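Long-range contact in putative metal-dependent phosphoesterase (Bifidobacterium adolescentis, PDB 3O0F), which hydrolyses phosphoester bonds as a metal-dependent phosphoesterase of the PHP family, binding AMP beside iron and zinc ions: residues P69-T74 and A89-P94. Numbering follows the deposited sequence.
Sequences PLLLGT and AFQYDP
T74 and A89 form an antiparallel hydrogen-bonded pair, and G73 faces F90 as the adjoining non-hydrogen-bonded pair, where strands 70-80 and 83-90 of a β-hairpin meet in the central sheet of the PHP domain. Of the two T74-A89 bonds, the one from T74 N to A89 O is the more bent (137° at the hydrogen). G73 CA and F90 CA approach to 4.2 Å; a β-carbon on G73 would collide with CD1 of F90, so the ring lies against bare backbone. Beyond F90 the second strand ends: Q91 takes a left-handed backbone conformation, yet its N still donates to L72 O at 2.8 Å. Its side chain then takes over the role of a strand carbonyl. Bent at chi2 (-68°), it turns back so that Q91 OE1 accepts from L72 N at 2.8 Å, the N lying in the plane of the Q91 side-chain carbonyl and the bond nearly linear at the hydrogen (172°). The same oxygen accepts from a water that also donates to L70 O, while the Q91 and L71 side chains cross at about a right angle, CG of Q91 3.9 Å from CD1 of L71. With an alanine in its place, L72 N would probably lose this acceptor and the water one of its two partners here. On the face carrying F90, L71 CD2 sits 4.0 Å above the phenyl plane, offset toward the rim, with CD1 of F90 its nearest ring atom; this apolar cluster also touches A46 of the neighbouring strand, and F90 lies near the iron ligand H18. Y92 packs against I99 and F103 of helix 97-124, and T74 also touches F103. The hydroxyl Y92 OH donates to T74 OG1 at 2.6 Å, the acceptor lying in the plane of the phenol ring, and OG1 is also hydrogen-bonded to T52 O.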
loop_
_atom_site.group_PDB
_atom_site.type_symbol
_atom_site.label_atom_id
_atom_site.label_comp_id
_atom_site.label_asym_id
_atom_site.label_seq_id
_atom_site.Cartn_x
_atom_site.Cartn_y
_atom_site.Cartn_z
ATOM N N PRO A 69 -6.805 -18.646 -1.847
ATOM C CA PRO A 69 -5.528 -18.278 -2.448
ATOM C C PRO A 69 -5.103 -16.880 -2.031
ATOM O O PRO A 69 -5.927 -15.952 -2.011
ATOM C CB PRO A 69 -5.834 -18.295 -3.952
ATOM C CG PRO A 69 -7.008 -19.183 -4.096
ATOM C CD PRO A 69 -7.795 -19.047 -2.858
ATOM N N LEU A 70 -3.805 -16.722 -1.815
ATOM C CA LEU A 70 -3.211 -15.495 -1.294
ATOM C C LEU A 70 -2.000 -15.054 -2.103
ATOM O O LEU A 70 -1.136 -15.868 -2.408
ATOM C CB LEU A 70 -2.757 -15.779 0.114
ATOM C CG LEU A 70 -2.020 -14.681 0.852
ATOM C CD1 LEU A 70 -3.042 -13.598 1.179
ATOM C CD2 LEU A 70 -1.400 -15.237 2.103
ATOM N N LEU A 71 -1.898 -13.760 -2.407
ATOM C CA LEU A 71 -0.660 -13.171 -2.925
ATOM C C LEU A 71 0.038 -12.423 -1.795
ATOM O O LEU A 71 -0.609 -11.724 -0.982
ATOM C CB LEU A 71 -1.014 -12.244 -4.122
ATOM C CG LEU A 71 -0.269 -12.040 -5.419
ATOM C CD1 LEU A 71 -0.033 -13.361 -6.132
ATOM C CD2 LEU A 71 -1.069 -11.029 -6.311
ATOM N N LEU A 72 1.347 -12.609 -1.679
ATOM C CA LEU A 72 2.128 -11.951 -0.658
ATOM C C LEU A 72 2.720 -10.660 -1.226
ATOM O O LEU A 72 3.430 -10.684 -2.227
ATOM C CB LEU A 72 3.224 -12.857 -0.083
ATOM C CG LEU A 72 2.674 -14.041 0.766
ATOM C CD1 LEU A 72 3.733 -15.070 1.139
ATOM C CD2 LEU A 72 1.896 -13.545 2.014
ATOM N N GLY A 73 2.396 -9.528 -0.594
ATOM C CA GLY A 73 2.779 -8.247 -1.141
ATOM C C GLY A 73 3.116 -7.188 -0.113
ATOM O O GLY A 73 2.989 -7.379 1.093
ATOM N N THR A 74 3.578 -6.058 -0.611
ATOM C CA THR A 74 3.997 -4.936 0.248
ATOM C C THR A 74 3.755 -3.662 -0.546
ATOM O O THR A 74 4.001 -3.639 -1.750
ATOM C CB THR A 74 5.481 -5.004 0.574
ATOM O OG1 THR A 74 5.768 -6.153 1.359
ATOM C CG2 THR A 74 5.938 -3.728 1.335
ATOM N N ALA A 89 4.593 -4.414 -4.484
ATOM C CA ALA A 89 5.631 -5.424 -4.723
ATOM C C ALA A 89 5.075 -6.750 -4.303
ATOM O O ALA A 89 4.644 -6.903 -3.169
ATOM C CB ALA A 89 6.863 -5.127 -3.910
ATOM N N PHE A 90 5.018 -7.694 -5.226
ATOM C CA PHE A 90 4.430 -8.990 -4.908
ATOM C C PHE A 90 5.437 -10.125 -5.144
ATOM O O PHE A 90 6.261 -10.070 -6.081
ATOM C CB PHE A 90 3.224 -9.266 -5.797
ATOM C CG PHE A 90 2.103 -8.286 -5.617
ATOM C CD1 PHE A 90 1.279 -8.362 -4.497
ATOM C CD2 PHE A 90 1.889 -7.295 -6.550
ATOM C CE1 PHE A 90 0.253 -7.417 -4.307
ATOM C CE2 PHE A 90 0.841 -6.385 -6.402
ATOM C CZ PHE A 90 0.041 -6.448 -5.272
ATOM N N GLN A 91 5.284 -11.163 -4.336
ATOM C CA GLN A 91 5.949 -12.456 -4.556
ATOM C C GLN A 91 7.448 -12.337 -4.722
ATOM O O GLN A 91 8.032 -12.848 -5.683
ATOM C CB GLN A 91 5.297 -13.190 -5.747
ATOM C CG GLN A 91 3.785 -13.503 -5.494
ATOM C CD GLN A 91 3.560 -14.539 -4.397
ATOM O OE1 GLN A 91 2.889 -14.267 -3.398
ATOM N NE2 GLN A 91 4.113 -15.748 -4.590
ATOM N N TYR A 92 8.075 -11.655 -3.777
ATOM C CA TYR A 92 9.540 -11.516 -3.750
ATOM C C TYR A 92 10.094 -12.255 -2.545
ATOM O O TYR A 92 9.349 -12.578 -1.613
ATOM C CB TYR A 92 9.947 -10.052 -3.728
ATOM C CG TYR A 92 9.446 -9.298 -2.554
ATOM C CD1 TYR A 92 10.175 -9.236 -1.386
ATOM C CD2 TYR A 92 8.230 -8.636 -2.609
ATOM C CE1 TYR A 92 9.722 -8.532 -0.302
ATOM C CE2 TYR A 92 7.746 -7.933 -1.521
ATOM C CZ TYR A 92 8.493 -7.872 -0.381
ATOM O OH TYR A 92 8.011 -7.179 0.689
ATOM N N ASP A 93 11.395 -12.520 -2.545
ATOM C CA ASP A 93 12.041 -13.188 -1.403
ATOM C C ASP A 93 12.090 -12.293 -0.166
ATOM O O ASP A 93 12.813 -11.305 -0.140
ATOM C CB ASP A 93 13.437 -13.651 -1.794
ATOM C CG ASP A 93 14.245 -14.185 -0.630
ATOM O OD1 ASP A 93 13.694 -14.381 0.502
ATOM O OD2 ASP A 93 15.473 -14.346 -0.862
ATOM N N PRO A 94 11.317 -12.626 0.876
ATOM C CA PRO A 94 11.271 -11.709 2.035
ATOM C C PRO A 94 12.579 -11.596 2.822
ATOM O O PRO A 94 12.784 -10.627 3.523
ATOM C CB PRO A 94 10.149 -12.291 2.896
ATOM C CG PRO A 94 10.154 -13.736 2.599
ATOM C CD PRO A 94 10.503 -13.836 1.114
HETATM O O HOH W 1 1.591 -16.143 -1.867
#